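Local atomic coordinates of PLP-Dependent L-Arginine Hydroxylase MppP (Streptomyces wadayamensis, PDB entry 6C92), a protein that binds pyridoxal 5'-phosphate and hydroxylates L-arginine, although it belongs to a family of pyridoxal-phosphate-dependent aminotransferases. Residues Ser93-Ala98 and Ala119-Gly124; Ala140-Glu145 and Arg172-Gln177; Val312-Arg317 and His349-Ala354; Thr318-Trp323 and Ala333-Gln338. All blocks are in the same frame, centred on the assembly; numbering follows the deposited sequence.

Contact 1 (Ser93-Ala98 and Ala119-Gly124); sequences SMEILA and ADLLRG
The flat group of this contact is the carboxylate of E95. Its OE1 meets the methyl CD2 of L121 at 3.4 Å, and the two side chains cross at about a right angle. Both carboxylate oxygens have polar partners elsewhere: OE1 takes a hydrogen bond from N125 ND2, and OE2 forms a salt bridge with R99 of the other subunit. The rest of the contact is mostly apolar. M94 has CG anti to the backbone N (chi1 -179°) and then bends, which brings two parts of the chain to two leucines. M94 CG lies 3.7 Å from L121 CD1. M94 CE reaches L122 CD1 at 3.4 Å, tighter than usual for two methyl carbons. The axes of segments 93-98 and 119-124 come within 9.0 Å and run the same general way, 32° apart. Their helices pack against the seven-stranded sheet of the PLP-binding domain of fold type I: M94 touches I216 of strand 212-218, and L122 touches L129 of strand 128-133. L122 lies off the usual rotamers, with chi2 near 1°, and its exact fit to M94 is doubtful. With L122 cut back to an alanine, a gap would probably open beside M94 CE, and A98 CB would lose its neighbour L122 CD1, 3.8 Å away. A98 CB also rests 3.6 Å from L121 O. Next to L121, D120 is a magnesium ligand seen in this protein.

Contact 2 (Ala140-Glu145 and Arg172-Gln177); sequences ADLSAE and RRLAEQ
An extended piece of chain, D141-S143, runs past one side of helix 172-177, with the CA atoms of D141 and L174 7.1 Å apart. Q177 turns its CG opposite the carbonyl carbon (chi1 -69°), and the extended chain beyond carries the amide to the L142 backbone. Its OE1 takes L142 N at 2.9 Å on a lone pair, in the carbonyl plane. Its NE2 gives a bond of 2.8 Å to L142 O, with the acceptor near the amide plane. The L142 side chain turns to the sheet instead: its CD1 meets L174 CD2 at a tight 3.5 Å, and both leucines touch V153 of strand 152-156. Nearer the surface, R173 NE forms a salt bridge with D141 OD2, 3.1 Å away and nearly straight (N-H...O 171°). The acceptor lies in the guanidinium plane but is met from above the carboxylate plane. R173 NH1 binds E176 OE1 on its anti lone pair, and D141 OD1 pairs with R170. A leucine in place of R173 would probably leave E176 and D141 each short of one positive partner. The chemistry is split by depth: the buried Q177 amide satisfies the L142 backbone, while charges tie the outer side of helix 168-181 to the turn before helix 144-149.

Contact 3 (Val312-Arg317 and His349-Ala354); sequences VAFAGR and HMVRIA. With EGV ((4S)-5-carbamimidamido-4-hydroxy-2-oxopentanoic acid), chain F.
V312 CG2 and I353 CD1 meet at 3.6 Å in the apolar part of this antiparallel strand pair. F314 adds its ring, whose CZ lies 3.7 Å from V351 CG2, a methyl at the ring edge. Helices cover these side chains: V322 of helix 319-327 packs on F314 and V351, and L362 and L369 of helix 359-372 pack on I353. A313 and M350 point to the other face of the sheet, where A313 CB touches M350 CG. The backbones pair V312 with V351 by two hydrogen bonds, V312 N to V351 O and V351 N to V312 O. F314 N binds H349 O at 3.0 Å, and the same oxygen stands 3.3 Å above one face of the F314 ring, toward its rim. Past the end of strand 309-314, H349 ND1 gives a short bond of 2.6 Å to R317 O. R317 O is near the imidazole plane, but the donor lies well above its carbonyl plane. R352 reaches the bound 4-hydroxy-2-oxo acid EGV with a chain bent at chi3 (70°), which turns the guanidinium to the ligand. R352 NH1 binds EGV O12 at 2.9 Å and R352 NH2 binds EGV O11 at 2.8 Å. N160 OD1 and A26 O also bind the guanidinium and help fix its rotation. This is consistent with the carboxylate-binding arginine of this aminotransferase family, holding the acid end of the ligand.

Contact 4 (Thr318-Trp323 and Ala333-Gln338); sequences TGTEVW and ALPCRQ
W323 and P335 form the tight part of this contact. P335 CD approaches W323 CD1 at 3.8 Å, and P335 CG lies 4.0 Å from W323 CB. A chi1 of 180° places W323 CG beside its own carbonyl carbon, which lays the indole along the proline and carries its pyrrole edge to the A333 carbonyl. One water sits at that edge, in the ring plane. It accepts from W323 NE1 at 3.1 Å and donates to A333 O at 2.8 Å, so it bridges the helix and the strand. W14 of helix 11-16 packs edge-to-face with W323 and also touches P335. G319 has no side chain, and its CA comes within 5.0 Å of the P335 CA. The helix 319-327 is the connection of a beta-alpha-beta crossover. It joins strands 309-314 and 331-335, which run parallel with strand 350-354 between them in the five-stranded sheet. Toward solvent the fit is looser. T320 CG2 lies 4.2 Å from P335 CB, the two side chains crossing at about a right angle. T320 CG2 is also 4.4 Å from R337 CD. R337 contributes only its aliphatic part here, and its NH1 forms a salt bridge with D348.

In the fold
Contacts 3 and 4 belong together. Their centres are 7 Å apart, contact 4 is nested in the loop closed by contact 3, and strands 331-335 and 350-354 are neighbours in the five-stranded sheet, joined by the probable hydrogen bonds R352 N to L334 O and C336 N to M350 O. Contacts 1 and 2 involve helices packed on the seven-stranded sheet, with centres 23 Å apart. Contacts 1, 2 and 4 are buried; contact 3 is partly buried, with H349 exposed. Contact 1, beside the other subunit, is mostly apolar. Contact 2 adds a salt-bridge network at its outer side. Contact 3 combines backbone pairing with the R352 grip on the ligand, whereas contact 4 relies on ring packing and one water.

Contact 1 (Ser93-Ala98 and Ala119-Gly124)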
loop_
_atom_site.group_PDB
_atom_site.type_symbol
_atom_site.label_atom_id
_atom_site.label_comp_id
_atom_site.label_asym_id
_atom_site.label_seq_id
_atom_site.Cartn_x
_atom_site.Cartn_y
_atom_site.Cartn_z
ATOM N N SER B 93 -0.129 7.300 0.253
ATOM C CA SER B 93 -0.751 8.617 0.152
ATOM C C SER B 93 0.090 9.525 -0.726
ATOM O O SER B 93 -0.439 10.286 -1.557
ATOM C CB SER B 93 -0.902 9.262 1.533
ATOM O OG SER B 93 -1.577 8.440 2.489
ATOM N N MET B 94 1.415 9.478 -0.528
ATOM C CA MET B 94 2.308 10.364 -1.272
ATOM C C MET B 94 2.320 10.011 -2.760
ATOM O O MET B 94 2.337 10.903 -3.605
ATOM C CB MET B 94 3.699 10.309 -0.653
ATOM C CG MET B 94 4.703 11.196 -1.310
ATOM S SD MET B 94 4.313 12.936 -0.893
ATOM C CE MET B 94 4.821 13.726 -2.417
ATOM N N GLU B 95 2.277 8.727 -3.097
ATOM C CA GLU B 95 2.156 8.317 -4.498
ATOM C C GLU B 95 0.868 8.857 -5.102
ATOM O O GLU B 95 0.870 9.361 -6.228
ATOM C CB GLU B 95 2.194 6.795 -4.616
ATOM C CG GLU B 95 1.923 6.230 -6.028
ATOM C CD GLU B 95 3.070 6.458 -7.011
ATOM O OE1 GLU B 95 4.062 7.113 -6.631
ATOM O OE2 GLU B 95 2.967 5.998 -8.180
ATOM N N ILE B 96 -0.246 8.741 -4.374
ATOM C CA ILE B 96 -1.515 9.268 -4.866
ATOM C C ILE B 96 -1.401 10.772 -5.095
ATOM O O ILE B 96 -1.800 11.302 -6.146
ATOM C CB ILE B 96 -2.658 8.914 -3.887
ATOM C CG1 ILE B 96 -2.894 7.405 -3.884
ATOM C CG2 ILE B 96 -3.934 9.689 -4.229
ATOM C CD1 ILE B 96 -3.655 6.925 -2.628
ATOM N N LEU B 97 -0.846 11.479 -4.114
ATOM C CA LEU B 97 -0.704 12.923 -4.223
ATOM C C LEU B 97 0.194 13.285 -5.395
ATOM O O LEU B 97 -0.094 14.223 -6.159
ATOM C CB LEU B 97 -0.138 13.488 -2.912
ATOM C CG LEU B 97 0.155 14.988 -2.944
ATOM C CD1 LEU B 97 -1.125 15.773 -3.255
ATOM C CD2 LEU B 97 0.754 15.466 -1.627
ATOM N N ALA B 98 1.319 12.582 -5.530
ATOM C CA ALA B 98 2.261 12.912 -6.579
ATOM C C ALA B 98 1.623 12.717 -7.944
ATOM O O ALA B 98 1.749 13.569 -8.820
ATOM C CB ALA B 98 3.521 12.058 -6.483
ATOM N N ALA B 119 10.848 13.156 -2.392
ATOM C CA ALA B 119 11.455 13.642 -3.619
ATOM C C ALA B 119 11.331 12.615 -4.720
ATOM O O ALA B 119 11.026 12.955 -5.869
ATOM C CB ALA B 119 12.940 13.968 -3.385
ATOM N N ASP B 120 11.596 11.351 -4.395
ATOM C CA ASP B 120 11.661 10.328 -5.441
ATOM C C ASP B 120 10.276 9.980 -6.005
ATOM O O ASP B 120 10.148 9.705 -7.201
ATOM C CB ASP B 120 12.343 9.078 -4.906
ATOM C CG ASP B 120 13.818 9.307 -4.612
ATOM O OD1 ASP B 120 14.410 10.243 -5.182
ATOM O OD2 ASP B 120 14.379 8.540 -3.824
ATOM N N LEU B 121 9.232 10.005 -5.177
ATOM C CA LEU B 121 7.877 9.821 -5.681
ATOM C C LEU B 121 7.421 11.003 -6.518
ATOM O O LEU B 121 6.761 10.830 -7.551
ATOM C CB LEU B 121 6.916 9.596 -4.529
ATOM C CG LEU B 121 7.125 8.257 -3.812
ATOM C CD1 LEU B 121 6.226 8.122 -2.576
ATOM C CD2 LEU B 121 6.880 7.067 -4.711
ATOM N N LEU B 122 7.772 12.204 -6.110
ATOM C CA LEU B 122 7.437 13.370 -6.910
ATOM C C LEU B 122 8.176 13.352 -8.252
ATOM O O LEU B 122 7.569 13.500 -9.331
ATOM C CB LEU B 122 7.796 14.622 -6.097
ATOM C CG LEU B 122 6.825 15.563 -5.371
ATOM C CD1 LEU B 122 5.361 15.245 -5.423
ATOM C CD2 LEU B 122 7.295 15.956 -3.966
ATOM N N ARG B 123 9.497 13.186 -8.208
ATOM C CA ARG B 123 10.261 13.155 -9.445
ATOM C C ARG B 123 9.808 12.016 -10.333
ATOM O O ARG B 123 9.703 12.175 -11.560
ATOM C CB ARG B 123 11.751 13.008 -9.151
ATOM C CG ARG B 123 12.471 14.261 -8.786
ATOM C CD ARG B 123 13.957 14.090 -9.160
ATOM N NE ARG B 123 14.869 14.385 -8.059
ATOM C CZ ARG B 123 15.522 15.533 -7.896
ATOM N NH1 ARG B 123 15.374 16.529 -8.761
ATOM N NH2 ARG B 123 16.333 15.679 -6.859
ATOM N N GLY B 124 9.559 10.852 -9.737
ATOM C CA GLY B 124 9.116 9.690 -10.493
ATOM C C GLY B 124 7.801 9.890 -11.208
ATOM O O GLY B 124 7.557 9.257 -12.239
#

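Contact 2 (Ala140-Glu145 and Arg172-Gln177)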
loop_
_atom_site.group_PDB
_atom_site.type_symbol
_atom_site.label_atom_id
_atom_site.label_comp_id
_atom_site.label_asym_id
_atom_site.label_seq_id
_atom_site.Cartn_x
_atom_site.Cartn_y
_atom_site.Cartn_z
ATOM N N ALA B 140 11.753 33.311 6.375
ATOM C CA ALA B 140 11.295 34.408 5.529
ATOM C C ALA B 140 10.135 33.949 4.665
ATOM O O ALA B 140 9.967 32.762 4.392
ATOM C CB ALA B 140 12.428 34.936 4.648
ATOM N N ASP B 141 9.328 34.910 4.235
ATOM C CA ASP B 141 8.345 34.625 3.207
ATOM C C ASP B 141 9.033 34.002 2.004
ATOM O O ASP B 141 10.180 34.323 1.679
ATOM C CB ASP B 141 7.631 35.910 2.766
ATOM C CG ASP B 141 6.660 36.427 3.789
ATOM O OD1 ASP B 141 6.588 35.895 4.903
ATOM O OD2 ASP B 141 5.952 37.393 3.473
ATOM N N LEU B 142 8.319 33.128 1.314
ATOM C CA LEU B 142 8.782 32.679 0.012
ATOM C C LEU B 142 8.636 33.799 -1.000
ATOM O O LEU B 142 7.737 34.636 -0.903
ATOM C CB LEU B 142 7.988 31.456 -0.446
ATOM C CG LEU B 142 8.093 30.256 0.491
ATOM C CD1 LEU B 142 7.303 29.072 -0.100
ATOM C CD2 LEU B 142 9.536 29.846 0.728
ATOM N N SER B 143 9.536 33.818 -1.978
ATOM C CA SER B 143 9.524 34.898 -2.953
ATOM C C SER B 143 8.348 34.752 -3.916
ATOM O O SER B 143 7.853 33.650 -4.188
ATOM C CB SER B 143 10.851 34.952 -3.724
ATOM O OG SER B 143 10.912 33.977 -4.751
ATOM N N ALA B 144 7.876 35.892 -4.424
ATOM C CA ALA B 144 6.802 35.844 -5.411
ATOM C C ALA B 144 7.271 35.145 -6.672
ATOM O O ALA B 144 6.492 34.461 -7.346
ATOM C CB ALA B 144 6.313 37.267 -5.722
ATOM N N GLU B 145 8.545 35.310 -7.005
ATOM C CA GLU B 145 9.128 34.611 -8.139
ATOM C C GLU B 145 9.024 33.102 -7.961
ATOM O O GLU B 145 8.638 32.380 -8.888
ATOM C CB GLU B 145 10.583 35.037 -8.288
ATOM C CG GLU B 145 11.422 34.110 -9.127
ATOM C CD GLU B 145 12.675 34.776 -9.609
ATOM O OE1 GLU B 145 12.590 35.962 -9.987
ATOM O OE2 GLU B 145 13.741 34.123 -9.595
ATOM N N ARG B 172 0.851 29.858 8.978
ATOM C CA ARG B 172 -0.182 30.820 8.586
ATOM C C ARG B 172 0.293 31.673 7.432
ATOM O O ARG B 172 -0.432 31.854 6.443
ATOM C CB ARG B 172 -0.585 31.692 9.785
ATOM C CG ARG B 172 -1.692 32.735 9.472
ATOM C CD ARG B 172 -1.954 33.636 10.677
ATOM N NE ARG B 172 -0.704 34.214 11.167
ATOM C CZ ARG B 172 -0.067 35.243 10.604
ATOM N NH1 ARG B 172 1.080 35.664 11.125
ATOM N NH2 ARG B 172 -0.565 35.856 9.528
ATOM N N ARG B 173 1.499 32.235 7.537
ATOM C CA ARG B 173 1.979 33.087 6.455
ATOM C C ARG B 173 2.142 32.291 5.160
ATOM O O ARG B 173 1.802 32.770 4.069
ATOM C CB ARG B 173 3.293 33.763 6.828
ATOM C CG ARG B 173 3.788 34.769 5.778
ATOM C CD ARG B 173 2.807 35.936 5.591
ATOM N NE ARG B 173 3.082 36.712 4.385
ATOM C CZ ARG B 173 2.151 37.276 3.615
ATOM N NH1 ARG B 173 0.858 37.153 3.900
ATOM N NH2 ARG B 173 2.514 37.961 2.538
ATOM N N LEU B 174 2.654 31.076 5.258
ATOM C CA LEU B 174 2.814 30.249 4.061
ATOM C C LEU B 174 1.466 29.929 3.430
ATOM O O LEU B 174 1.312 29.983 2.209
ATOM C CB LEU B 174 3.547 28.950 4.428
ATOM C CG LEU B 174 4.753 28.410 3.642
ATOM C CD1 LEU B 174 4.876 26.929 3.937
ATOM C CD2 LEU B 174 4.695 28.625 2.165
ATOM N N ALA B 175 0.476 29.562 4.248
ATOM C CA ALA B 175 -0.852 29.286 3.710
ATOM C C ALA B 175 -1.464 30.533 3.076
ATOM O O ALA B 175 -2.122 30.446 2.033
ATOM C CB ALA B 175 -1.761 28.738 4.800
ATOM N N GLU B 176 -1.259 31.701 3.692
ATOM C CA GLU B 176 -1.721 32.953 3.089
ATOM C C GLU B 176 -1.058 33.200 1.738
ATOM O O GLU B 176 -1.736 33.597 0.782
ATOM C CB GLU B 176 -1.464 34.123 4.028
ATOM C CG GLU B 176 -2.376 34.167 5.242
ATOM C CD GLU B 176 -1.964 35.207 6.270
ATOM O OE1 GLU B 176 -1.056 36.013 5.991
ATOM O OE2 GLU B 176 -2.560 35.240 7.363
ATOM N N GLN B 177 0.268 32.981 1.646
ATOM C CA GLN B 177 1.000 33.160 0.388
ATOM C C GLN B 177 0.487 32.220 -0.689
ATOM O O GLN B 177 0.270 32.638 -1.840
ATOM C CB GLN B 177 2.502 32.937 0.578
ATOM C CG GLN B 177 3.205 33.993 1.394
ATOM C CD GLN B 177 4.681 33.970 1.157
ATOM O OE1 GLN B 177 5.414 33.172 1.759
ATOM N NE2 GLN B 177 5.144 34.835 0.242
#

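Contact 3 (Val312-Arg317 and His349-Ala354)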
loop_
_atom_site.group_PDB
_atom_site.type_symbol
_atom_site.label_atom_id
_atom_site.label_comp_id
_atom_site.label_asym_id
_atom_site.label_seq_id
_atom_site.Cartn_x
_atom_site.Cartn_y
_atom_site.Cartn_z
ATOM N N VAL B 312 23.905 12.779 13.636
ATOM C CA VAL B 312 25.211 12.931 14.263
ATOM C C VAL B 312 26.183 13.365 13.180
ATOM O O VAL B 312 26.266 12.723 12.135
ATOM C CB VAL B 312 25.696 11.615 14.900
ATOM C CG1 VAL B 312 26.986 11.868 15.661
ATOM C CG2 VAL B 312 24.671 11.068 15.828
ATOM N N ALA B 313 26.927 14.436 13.427
ATOM C CA ALA B 313 27.911 14.921 12.476
ATOM C C ALA B 313 29.318 14.609 12.972
ATOM O O ALA B 313 29.571 14.533 14.180
ATOM C CB ALA B 313 27.797 16.434 12.264
ATOM N N PHE B 314 30.246 14.465 12.029
ATOM C CA PHE B 314 31.639 14.238 12.388
ATOM C C PHE B 314 32.556 14.974 11.422
ATOM O O PHE B 314 32.248 15.122 10.236
ATOM C CB PHE B 314 31.975 12.747 12.422
ATOM C CG PHE B 314 31.086 11.918 11.597
ATOM C CD1 PHE B 314 31.285 11.822 10.237
ATOM C CD2 PHE B 314 30.026 11.244 12.174
ATOM C CE1 PHE B 314 30.448 11.055 9.464
ATOM C CE2 PHE B 314 29.190 10.485 11.421
ATOM C CZ PHE B 314 29.398 10.385 10.057
ATOM N N ALA B 315 33.671 15.468 11.949
ATOM C CA ALA B 315 34.682 16.126 11.139
ATOM C C ALA B 315 35.682 15.107 10.606
ATOM O O ALA B 315 36.001 14.107 11.258
ATOM C CB ALA B 315 35.402 17.201 11.954
ATOM N N GLY B 316 36.163 15.357 9.393
ATOM C CA GLY B 316 37.208 14.522 8.830
ATOM C C GLY B 316 36.829 13.074 8.635
ATOM O O GLY B 316 37.713 12.235 8.451
ATOM N N ARG B 317 35.538 12.751 8.673
ATOM C CA ARG B 317 35.053 11.418 8.337
ATOM C C ARG B 317 33.752 11.542 7.555
ATOM O O ARG B 317 32.973 12.477 7.756
ATOM C CB ARG B 317 34.820 10.561 9.583
ATOM C CG ARG B 317 35.846 10.801 10.686
ATOM C CD ARG B 317 35.581 9.927 11.891
ATOM N NE ARG B 317 35.609 8.515 11.531
ATOM C CZ ARG B 317 36.390 7.594 12.089
ATOM N NH1 ARG B 317 36.317 6.339 11.663
ATOM N NH2 ARG B 317 37.223 7.908 13.074
ATOM N N HIS B 349 28.921 14.172 5.813
ATOM C CA HIS B 349 29.604 14.009 7.084
ATOM C C HIS B 349 28.627 13.720 8.214
ATOM O O HIS B 349 28.912 14.012 9.373
ATOM C CB HIS B 349 30.454 15.249 7.359
ATOM C CG HIS B 349 31.530 15.448 6.332
ATOM N ND1 HIS B 349 32.643 14.637 6.258
ATOM C CD2 HIS B 349 31.638 16.327 5.305
ATOM C CE1 HIS B 349 33.400 15.021 5.247
ATOM N NE2 HIS B 349 32.813 16.044 4.652
ATOM N N MET B 350 27.485 13.111 7.894
ATOM C CA MET B 350 26.489 12.796 8.906
ATOM C C MET B 350 25.953 11.386 8.730
ATOM O O MET B 350 25.883 10.862 7.619
ATOM C CB MET B 350 25.323 13.767 8.860
ATOM C CG MET B 350 25.679 15.143 9.386
ATOM S SD MET B 350 24.251 16.259 9.290
ATOM C CE MET B 350 24.257 16.699 7.549
ATOM N N VAL B 351 25.551 10.801 9.855
ATOM C CA VAL B 351 24.757 9.584 9.911
ATOM C C VAL B 351 23.499 9.885 10.714
ATOM O O VAL B 351 23.473 10.786 11.555
ATOM C CB VAL B 351 25.562 8.415 10.541
ATOM C CG1 VAL B 351 24.680 7.243 10.870
ATOM C CG2 VAL B 351 26.664 7.985 9.601
ATOM N N ARG B 352 22.453 9.103 10.465
ATOM C CA ARG B 352 21.217 9.188 11.235
ATOM C C ARG B 352 21.049 7.921 12.062
ATOM O O ARG B 352 21.318 6.814 11.587
ATOM C CB ARG B 352 20.003 9.397 10.320
ATOM C CG ARG B 352 18.789 9.973 11.023
ATOM C CD ARG B 352 17.492 9.835 10.201
ATOM N NE ARG B 352 17.038 8.428 10.103
ATOM C CZ ARG B 352 15.885 8.035 9.559
ATOM N NH1 ARG B 352 15.578 6.746 9.505
ATOM N NH2 ARG B 352 15.029 8.921 9.051
ATOM N N ILE B 353 20.587 8.103 13.288
ATOM C CA ILE B 353 20.403 7.036 14.271
ATOM C C ILE B 353 18.929 6.999 14.636
ATOM O O ILE B 353 18.331 8.046 14.917
ATOM C CB ILE B 353 21.255 7.287 15.528
ATOM C CG1 ILE B 353 22.735 7.185 15.198
ATOM C CG2 ILE B 353 20.901 6.315 16.631
ATOM C CD1 ILE B 353 23.623 7.667 16.353
ATOM N N ALA B 354 18.354 5.799 14.643
ATOM C CA ALA B 354 16.969 5.606 15.040
ATOM C C ALA B 354 16.848 5.484 16.557
ATOM O O ALA B 354 17.551 4.686 17.185
ATOM C CB ALA B 354 16.404 4.358 14.367
HETATM C C10 EGV F . 12.486 6.581 7.928
HETATM C C02 EGV F . 10.553 3.576 4.772
HETATM C C03 EGV F . 9.975 3.944 2.354
HETATM C C06 EGV F . 11.366 4.570 5.569
HETATM C C07 EGV F . 10.692 5.007 6.843
HETATM C C09 EGV F . 11.220 6.407 7.100
HETATM N N01 EGV F . 10.951 3.652 3.375
HETATM N N04 EGV F . 10.280 4.004 1.136
HETATM N N05 EGV F . 8.603 4.162 2.733
HETATM O O11 EGV F . 12.657 7.697 8.366
HETATM O O12 EGV F . 13.316 5.647 8.112
HETATM O O13 EGV F . 10.698 7.370 6.615
#

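Contact 4 (Thr318-Trp323 and Ala333-Gln338)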
loop_
_atom_site.group_PDB
_atom_site.type_symbol
_atom_site.label_atom_id
_atom_site.label_comp_id
_atom_site.label_asym_id
_atom_site.label_seq_id
_atom_site.Cartn_x
_atom_site.Cartn_y
_atom_site.Cartn_z
ATOM N N THR B 318 33.523 10.575 6.675
ATOM C CA THR B 318 32.343 10.520 5.824
ATOM C C THR B 318 31.280 9.582 6.411
ATOM O O THR B 318 31.590 8.593 7.075
ATOM C CB THR B 318 32.789 10.086 4.426
ATOM O OG1 THR B 318 33.023 11.259 3.629
ATOM C CG2 THR B 318 31.808 9.224 3.754
ATOM N N GLY B 319 30.006 9.919 6.198
ATOM C CA GLY B 319 28.942 9.094 6.754
ATOM C C GLY B 319 28.950 7.675 6.213
ATOM O O GLY B 319 28.678 6.718 6.943
ATOM N N THR B 320 29.262 7.520 4.926
ATOM C CA THR B 320 29.400 6.181 4.360
ATOM C C THR B 320 30.559 5.417 5.002
ATOM O O THR B 320 30.442 4.214 5.271
ATOM C CB THR B 320 29.577 6.274 2.845
ATOM O OG1 THR B 320 30.731 7.051 2.536
ATOM C CG2 THR B 320 28.382 6.939 2.215
ATOM N N GLU B 321 31.675 6.093 5.289
ATOM C CA GLU B 321 32.804 5.417 5.932
ATOM C C GLU B 321 32.442 4.991 7.347
ATOM O O GLU B 321 32.704 3.854 7.753
ATOM C CB GLU B 321 34.037 6.329 5.957
ATOM C CG GLU B 321 34.681 6.578 4.609
ATOM C CD GLU B 321 35.645 7.764 4.630
ATOM O OE1 GLU B 321 36.236 8.050 3.566
ATOM O OE2 GLU B 321 35.805 8.414 5.699
ATOM N N VAL B 322 31.865 5.903 8.129
ATOM C CA VAL B 322 31.392 5.522 9.455
ATOM C C VAL B 322 30.421 4.353 9.344
ATOM O O VAL B 322 30.464 3.415 10.146
ATOM C CB VAL B 322 30.758 6.731 10.163
ATOM C CG1 VAL B 322 29.973 6.294 11.384
ATOM C CG2 VAL B 322 31.833 7.746 10.553
ATOM N N TRP B 323 29.537 4.382 8.343
ATOM C CA TRP B 323 28.570 3.300 8.196
ATOM C C TRP B 323 29.260 1.960 7.995
ATOM O O TRP B 323 28.804 0.944 8.528
ATOM C CB TRP B 323 27.626 3.568 7.025
ATOM C CG TRP B 323 26.614 2.488 6.827
ATOM C CD1 TRP B 323 25.347 2.457 7.324
ATOM C CD2 TRP B 323 26.782 1.272 6.084
ATOM N NE1 TRP B 323 24.711 1.302 6.936
ATOM C CE2 TRP B 323 25.569 0.558 6.173
ATOM C CE3 TRP B 323 27.840 0.718 5.353
ATOM C CZ2 TRP B 323 25.383 -0.683 5.564
ATOM C CZ3 TRP B 323 27.646 -0.525 4.737
ATOM C CH2 TRP B 323 26.433 -1.205 4.855
ATOM N N ALA B 333 23.363 1.824 10.835
ATOM C CA ALA B 333 22.773 3.152 10.879
ATOM C C ALA B 333 22.459 3.575 9.435
ATOM O O ALA B 333 22.325 2.723 8.545
ATOM C CB ALA B 333 23.723 4.101 11.618
ATOM N N LEU B 334 22.298 4.880 9.205
ATOM C CA LEU B 334 21.930 5.395 7.888
ATOM C C LEU B 334 22.820 6.575 7.512
ATOM O O LEU B 334 22.812 7.604 8.224
ATOM C CB LEU B 334 20.475 5.858 7.889
ATOM C CG LEU B 334 19.358 5.191 7.135
ATOM C CD1 LEU B 334 18.197 6.194 7.156
ATOM C CD2 LEU B 334 19.759 4.827 5.744
ATOM N N PRO B 335 23.562 6.514 6.411
ATOM C CA PRO B 335 24.255 7.720 5.938
ATOM C C PRO B 335 23.246 8.768 5.531
ATOM O O PRO B 335 22.162 8.454 5.039
ATOM C CB PRO B 335 25.064 7.233 4.724
ATOM C CG PRO B 335 25.036 5.746 4.800
ATOM C CD PRO B 335 23.764 5.382 5.491
ATOM N N CYS B 336 23.613 10.031 5.736
ATOM C CA CYS B 336 22.647 11.105 5.538
ATOM C C CYS B 336 22.625 11.685 4.129
ATOM O O CYS B 336 21.733 12.489 3.844
ATOM C CB CYS B 336 22.913 12.228 6.532
ATOM S SG CYS B 336 22.166 11.866 8.094
ATOM N N ARG B 337 23.578 11.333 3.259
ATOM C CA ARG B 337 23.662 11.965 1.938
ATOM C C ARG B 337 22.299 12.105 1.283
ATOM O O ARG B 337 21.941 13.167 0.760
ATOM C CB ARG B 337 24.579 11.156 1.011
ATOM C CG ARG B 337 26.062 11.438 1.158
ATOM C CD ARG B 337 26.888 10.597 0.175
ATOM N NE ARG B 337 26.644 10.941 -1.232
ATOM C CZ ARG B 337 27.286 11.892 -1.906
ATOM N NH1 ARG B 337 28.204 12.633 -1.318
ATOM N NH2 ARG B 337 26.993 12.114 -3.178
ATOM N N GLN B 338 21.531 11.037 1.282
ATOM C CA GLN B 338 20.366 11.033 0.412
ATOM C C GLN B 338 19.164 11.786 0.965
ATOM O O GLN B 338 18.206 12.007 0.215
ATOM C CB GLN B 338 19.995 9.609 0.082
ATOM C CG GLN B 338 20.907 9.063 -1.036
ATOM C CD GLN B 338 21.106 7.580 -0.931
ATOM O OE1 GLN B 338 21.236 7.035 0.173
ATOM N NE2 GLN B 338 21.111 6.903 -2.079
HETATM O O HOH W 1 21.752 0.327 7.205
#